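Local coordinates for cell wall binding protein cwp8 (Peptoclostridium difficile, PDB 5J6Q) that probably attaches to the clostridial cell wall through three CWB2 modules, as a cell wall protein associated with the S-layer, at residues E496-T501 with D521-G526; A321-L326 with N425-A430. One frame throughout, in Å; residues are numbered along the deposited sequence.

Contact 1 of 2, residues E496-T501 with D521-G526. With SO4 (sulfate ion), chain C.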
loop_
_atom_site.group_PDB
_atom_site.type_symbol
_atom_site.label_atom_id
_atom_site.label_comp_id
_atom_site.label_asym_id
_atom_site.label_seq_id
_atom_site.Cartn_x
_atom_site.Cartn_y
_atom_site.Cartn_z
ATOM N N GLU A 496 24.350 2.328 30.580
ATOM C CA GLU A 496 23.857 3.464 31.330
ATOM C C GLU A 496 22.324 3.547 31.260
ATOM O O GLU A 496 21.694 4.003 32.205
ATOM C CB GLU A 496 24.461 4.757 30.723
ATOM C CG GLU A 496 23.913 6.040 31.322
ATOM C CD GLU A 496 24.270 7.263 30.497
ATOM O OE1 GLU A 496 23.361 8.076 30.225
ATOM O OE2 GLU A 496 25.458 7.411 30.123
ATOM N N ASN A 497 21.721 3.139 30.136
ATOM C CA ASN A 497 20.255 3.144 29.972
ATOM C C ASN A 497 19.865 1.909 29.177
ATOM O O ASN A 497 20.725 1.119 28.748
ATOM C CB ASN A 497 19.770 4.452 29.308
ATOM C CG ASN A 497 20.380 4.698 27.969
ATOM O OD1 ASN A 497 20.282 3.795 27.072
ATOM N ND2 ASN A 497 21.152 5.799 27.761
ATOM N N ARG A 498 18.582 1.733 29.002
ATOM C CA ARG A 498 18.039 0.560 28.364
ATOM C C ARG A 498 18.445 0.380 26.862
ATOM O O ARG A 498 18.451 -0.760 26.404
ATOM C CB ARG A 498 16.473 0.605 28.470
ATOM C CG ARG A 498 15.866 1.539 27.429
ATOM C CD ARG A 498 14.399 1.813 27.741
ATOM N NE ARG A 498 14.198 2.240 29.148
ATOM C CZ ARG A 498 13.022 2.199 29.790
ATOM N NH1 ARG A 498 11.947 1.720 29.187
ATOM N NH2 ARG A 498 12.911 2.687 31.014
ATOM N N LYS A 499 18.751 1.489 26.134
ATOM C CA LYS A 499 19.132 1.422 24.762
ATOM C C LYS A 499 20.649 0.933 24.760
ATOM O O LYS A 499 20.994 0.096 23.896
ATOM C CB LYS A 499 18.968 2.730 23.986
ATOM C CG LYS A 499 17.495 3.097 23.877
ATOM C CD LYS A 499 17.279 4.453 23.422
ATOM C CE LYS A 499 17.350 4.450 21.926
ATOM N NZ LYS A 499 16.230 3.722 21.348
ATOM N N ASP A 500 21.473 1.416 25.687
ATOM C CA ASP A 500 22.841 0.910 25.800
ATOM C C ASP A 500 22.830 -0.546 26.221
ATOM O O ASP A 500 23.601 -1.310 25.707
ATOM C CB ASP A 500 23.681 1.720 26.749
ATOM C CG ASP A 500 23.743 3.141 26.344
ATOM O OD1 ASP A 500 23.768 3.412 25.069
ATOM O OD2 ASP A 500 23.684 4.016 27.265
ATOM N N THR A 501 21.969 -0.958 27.127
ATOM C CA THR A 501 21.903 -2.418 27.418
ATOM C C THR A 501 21.508 -3.239 26.187
ATOM O O THR A 501 22.070 -4.334 25.935
ATOM C CB THR A 501 20.880 -2.647 28.493
ATOM O OG1 THR A 501 21.286 -1.871 29.652
ATOM C CG2 THR A 501 20.665 -4.120 28.825
ATOM N N ASP A 521 10.639 0.675 22.978
ATOM C CA ASP A 521 11.434 0.469 24.203
ATOM C C ASP A 521 10.795 0.952 25.564
ATOM O O ASP A 521 11.384 0.786 26.612
ATOM C CB ASP A 521 12.741 1.258 23.986
ATOM C CG ASP A 521 12.473 2.785 23.702
ATOM O OD1 ASP A 521 11.324 3.237 23.853
ATOM O OD2 ASP A 521 13.420 3.505 23.346
ATOM N N GLY A 522 9.647 1.608 25.541
ATOM C CA GLY A 522 9.008 1.953 26.819
ATOM C C GLY A 522 9.212 3.413 27.215
ATOM O O GLY A 522 8.673 3.855 28.202
ATOM N N TYR A 523 9.967 4.177 26.404
ATOM C CA TYR A 523 10.320 5.582 26.620
ATOM C C TYR A 523 9.089 6.452 26.229
ATOM O O TYR A 523 9.000 7.560 26.687
ATOM C CB TYR A 523 11.563 5.947 25.764
ATOM C CG TYR A 523 12.933 5.710 26.407
ATOM C CD1 TYR A 523 14.039 5.368 25.625
ATOM C CD2 TYR A 523 13.115 5.862 27.778
ATOM C CE1 TYR A 523 15.292 5.169 26.197
ATOM C CE2 TYR A 523 14.366 5.679 28.359
ATOM C CZ TYR A 523 15.453 5.331 27.566
ATOM O OH TYR A 523 16.670 5.103 28.163
ATOM N N VAL A 524 8.191 5.980 25.320
ATOM C CA VAL A 524 6.908 6.690 25.024
ATOM C C VAL A 524 5.788 5.842 25.630
ATOM O O VAL A 524 5.561 4.664 25.268
ATOM C CB VAL A 524 6.680 6.913 23.521
ATOM C CG1 VAL A 524 5.311 7.479 23.235
ATOM C CG2 VAL A 524 7.764 7.830 22.947
ATOM N N GLY A 525 5.125 6.397 26.664
ATOM C CA GLY A 525 3.998 5.720 27.269
ATOM C C GLY A 525 4.365 4.797 28.394
ATOM O O GLY A 525 3.490 4.094 28.872
ATOM N N GLY A 526 5.653 4.755 28.824
ATOM C CA GLY A 526 6.015 3.910 29.976
ATOM C C GLY A 526 6.314 2.448 29.632
ATOM O O GLY A 526 6.133 1.994 28.497
HETATM S S SO4 C . 16.574 4.006 31.557
HETATM O O1 SO4 C . 16.849 5.250 30.926
HETATM O O2 SO4 C . 17.449 3.820 32.573
HETATM O O3 SO4 C . 16.656 2.886 30.571
HETATM O O4 SO4 C . 15.225 4.066 32.101
#
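Asp-521 meets Arg-498 through its backbone and Lys-499 through its side chain. Its carbonyl O accepts from Arg-498 NH1 at 2.8 Å, with the oxygen almost in the guanidinium plane. Asn-527, just past the segment, also accepts from NH1. The carboxylate is split between two tasks. OD1 takes the backbone N of Tyr-523 from above the carboxylate plane, closing an Asx turn, and is also bonded to Thr-551. OD2 forms a long, weak salt bridge with Lys-499 NZ, whose stronger partner is Thr-550.

Gly-522 carries the turn past the guanidinium. Tyr-523 then lays one face of its ring against the Arg-498 side chain. Arg-498 CD lies over the face of the Tyr-523 ring, 3.8 Å from its centroid. The bend at chi3 (51°) then turns the guanidinium back over the same ring, in an offset stack with planes 28° apart. Lys-499 CD touches the ring edge, 3.5 Å from Tyr-523 CE1. At the far end of the ring, Asn-497 CB packs against the hydroxyl. Asn-497 also N-caps helix 498-509: its OD1 accepts from Lys-499 N and Asp-500 N.

A sulfate, probably from the crystallisation liquor, sits at this helix start. Its O3 accepts from Arg-498 N at 2.7 Å and from Arg-498 NE. Its O4 takes Arg-498 NH2 at 2.9 Å, and its O1 takes Tyr-523 OH at 2.8 Å. Guanidinium, helix N-terminus and hydroxyl thus form an anion-binding site in this CWB2 module. The chemistry is consistent with binding an anionic cell wall polymer, though the sulfate alone does not prove it.

Contact 2 of 2, residues A321-L326 with N425-A430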
loop_
_atom_site.group_PDB
_atom_site.type_symbol
_atom_site.label_atom_id
_atom_site.label_comp_id
_atom_site.label_asym_id
_atom_site.label_seq_id
_atom_site.Cartn_x
_atom_site.Cartn_y
_atom_site.Cartn_z
ATOM N N ALA A 321 1.620 -7.167 32.597
ATOM C CA ALA A 321 2.590 -7.999 33.320
ATOM C C ALA A 321 3.876 -8.191 32.545
ATOM O O ALA A 321 4.209 -9.282 32.047
ATOM C CB ALA A 321 1.960 -9.353 33.628
ATOM N N ILE A 322 4.640 -7.126 32.487
ATOM C CA ILE A 322 5.881 -7.134 31.730
ATOM C C ILE A 322 6.851 -8.144 32.279
ATOM O O ILE A 322 7.435 -8.912 31.485
ATOM C CB ILE A 322 6.483 -5.712 31.728
ATOM C CG1 ILE A 322 5.456 -4.782 31.142
ATOM C CG2 ILE A 322 7.766 -5.663 30.958
ATOM C CD1 ILE A 322 5.060 -5.234 29.688
ATOM N N VAL A 323 7.035 -8.194 33.622
ATOM C CA VAL A 323 8.059 -9.164 34.074
ATOM C C VAL A 323 7.649 -10.631 33.863
ATOM O O VAL A 323 8.495 -11.432 33.450
ATOM C CB VAL A 323 8.454 -8.905 35.551
ATOM C CG1 VAL A 323 9.210 -10.090 36.134
ATOM C CG2 VAL A 323 9.311 -7.643 35.651
ATOM N N ASP A 324 6.393 -10.987 34.132
ATOM C CA ASP A 324 5.980 -12.368 33.950
ATOM C C ASP A 324 6.083 -12.690 32.483
ATOM O O ASP A 324 6.489 -13.794 32.102
ATOM C CB ASP A 324 4.523 -12.566 34.414
ATOM C CG ASP A 324 4.224 -12.057 35.810
ATOM O OD1 ASP A 324 5.165 -11.949 36.615
ATOM O OD2 ASP A 324 3.027 -11.766 36.096
ATOM N N GLY A 325 5.690 -11.726 31.642
ATOM C CA GLY A 325 5.764 -11.934 30.217
ATOM C C GLY A 325 7.167 -12.124 29.664
ATOM O O GLY A 325 7.405 -13.071 28.930
ATOM N N LEU A 326 8.116 -11.230 29.989
ATOM C CA LEU A 326 9.458 -11.362 29.394
ATOM C C LEU A 326 10.079 -12.643 29.891
ATOM O O LEU A 326 10.729 -13.350 29.116
ATOM C CB LEU A 326 10.339 -10.109 29.691
ATOM C CG LEU A 326 10.844 -9.922 31.128
ATOM C CD1 LEU A 326 12.123 -10.716 31.344
ATOM C CD2 LEU A 326 11.187 -8.446 31.356
ATOM N N ASN A 425 13.070 -4.775 39.244
ATOM C CA ASN A 425 12.736 -3.466 38.657
ATOM C C ASN A 425 13.454 -3.287 37.293
ATOM O O ASN A 425 13.499 -2.174 36.774
ATOM C CB ASN A 425 13.188 -2.295 39.600
ATOM C CG ASN A 425 14.714 -2.224 39.783
ATOM O OD1 ASN A 425 15.473 -2.991 39.147
ATOM N ND2 ASN A 425 15.262 -1.310 40.630
ATOM N N GLY A 426 14.027 -4.360 36.706
ATOM C CA GLY A 426 14.789 -4.148 35.481
ATOM C C GLY A 426 14.142 -4.626 34.217
ATOM O O GLY A 426 14.858 -5.158 33.347
ATOM N N GLU A 427 12.824 -4.427 34.058
ATOM C CA GLU A 427 12.209 -5.013 32.837
ATOM C C GLU A 427 12.669 -4.389 31.476
ATOM O O GLU A 427 12.759 -5.100 30.512
ATOM C CB GLU A 427 10.696 -4.975 32.921
ATOM C CG GLU A 427 10.100 -3.592 32.916
ATOM C CD GLU A 427 9.260 -3.338 34.150
ATOM O OE1 GLU A 427 8.787 -4.327 34.754
ATOM O OE2 GLU A 427 9.086 -2.147 34.521
ATOM N N ALA A 428 12.943 -3.120 31.424
ATOM C CA ALA A 428 13.385 -2.504 30.215
ATOM C C ALA A 428 14.804 -3.033 29.819
ATOM O O ALA A 428 15.060 -2.972 28.638
ATOM C CB ALA A 428 13.451 -1.030 30.428
ATOM N N ASP A 429 15.703 -3.489 30.815
ATOM C CA ASP A 429 17.033 -4.071 30.502
ATOM C C ASP A 429 16.876 -5.521 30.187
ATOM O O ASP A 429 17.623 -6.080 29.361
ATOM C CB ASP A 429 18.043 -4.024 31.679
ATOM C CG ASP A 429 18.603 -2.665 31.930
ATOM O OD1 ASP A 429 18.533 -1.785 30.998
ATOM O OD2 ASP A 429 19.115 -2.448 33.021
ATOM N N ALA A 430 15.950 -6.147 30.901
ATOM C CA ALA A 430 15.699 -7.572 30.808
ATOM C C ALA A 430 15.145 -8.000 29.492
ATOM O O ALA A 430 15.669 -8.961 28.943
ATOM C CB ALA A 430 14.762 -7.984 31.919
#
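Glu-427 lies crosswise to both Ile-322 and Val-323, and its side chain meets each at about a right angle. Its CB and CG take the CG2 methyl of Ile-322, with CB to CG2 at 3.6 Å. Its carboxylate end passes on to Val-323, where OE1 comes within 3.5 Å of CG2. The aliphatic part of the glutamate thus serves as apolar surface. Its CG stands between the backbone N and the carbonyl carbon (chi1 66°), and a bend at chi2 (-122°) turns the carboxylate across the start of helix 322-327. The other oxygen, OE2, is bonded to the side-chain amide of Asn-527.

Ile-322 uses one branch here. CG2 is anti to the backbone N and meets the glutamate, while the CG1 arm leads away from it. The residue also packs against Val-531 and Leu-534 of helix 531-542.

The two helices belong to different CWB2 repeats. Each follows a strand of its own four-stranded parallel sheet: helix 322-327 comes after strand 313-318, and helix 427-430 after strand 418-423. The contact therefore joins equivalent first turns of two neighbouring alpha/beta modules. The backbones are nearest at Val-323 and Glu-427, with their CA atoms 6.0 Å apart.

One turn further on, Leu-326 straddles the methyl of Ala-430. Its CD2 lies 3.6 Å from Ala-430 CB and its CD1 lies 3.8 Å from the same atom. CD2 also touches Glu-427 CB at 3.8 Å, so this methyl sits against two residues three apart, on one face of the short helix. Beyond the pair, Leu-326 reaches Met-431 and Ile-444, and Val-323 packs on Val-446.

The two contacts lie on the same side of the chain's centre, with their own centres about 12 Å apart. Contact 2 closes before contact 1 opens along the chain. Contact 2 joins the first and second CWB2 ranges, whereas contact 1 lies within the third. They meet where helix 427-430 faces helix 498-509. Ala-428 packs its CB 3.3 Å from Arg-498 CZ, and Asp-429 OD1 probably hydrogen-bonds Thr-501 OG1, a weak link. Asn-527 also joins them, bonding both Arg-498 and Glu-427. Short helix 427-430 thus touches both other modules, and Ile-322 also packs directly on helix 531-542, consistent with three CWB2 repeats packed around a shared centre.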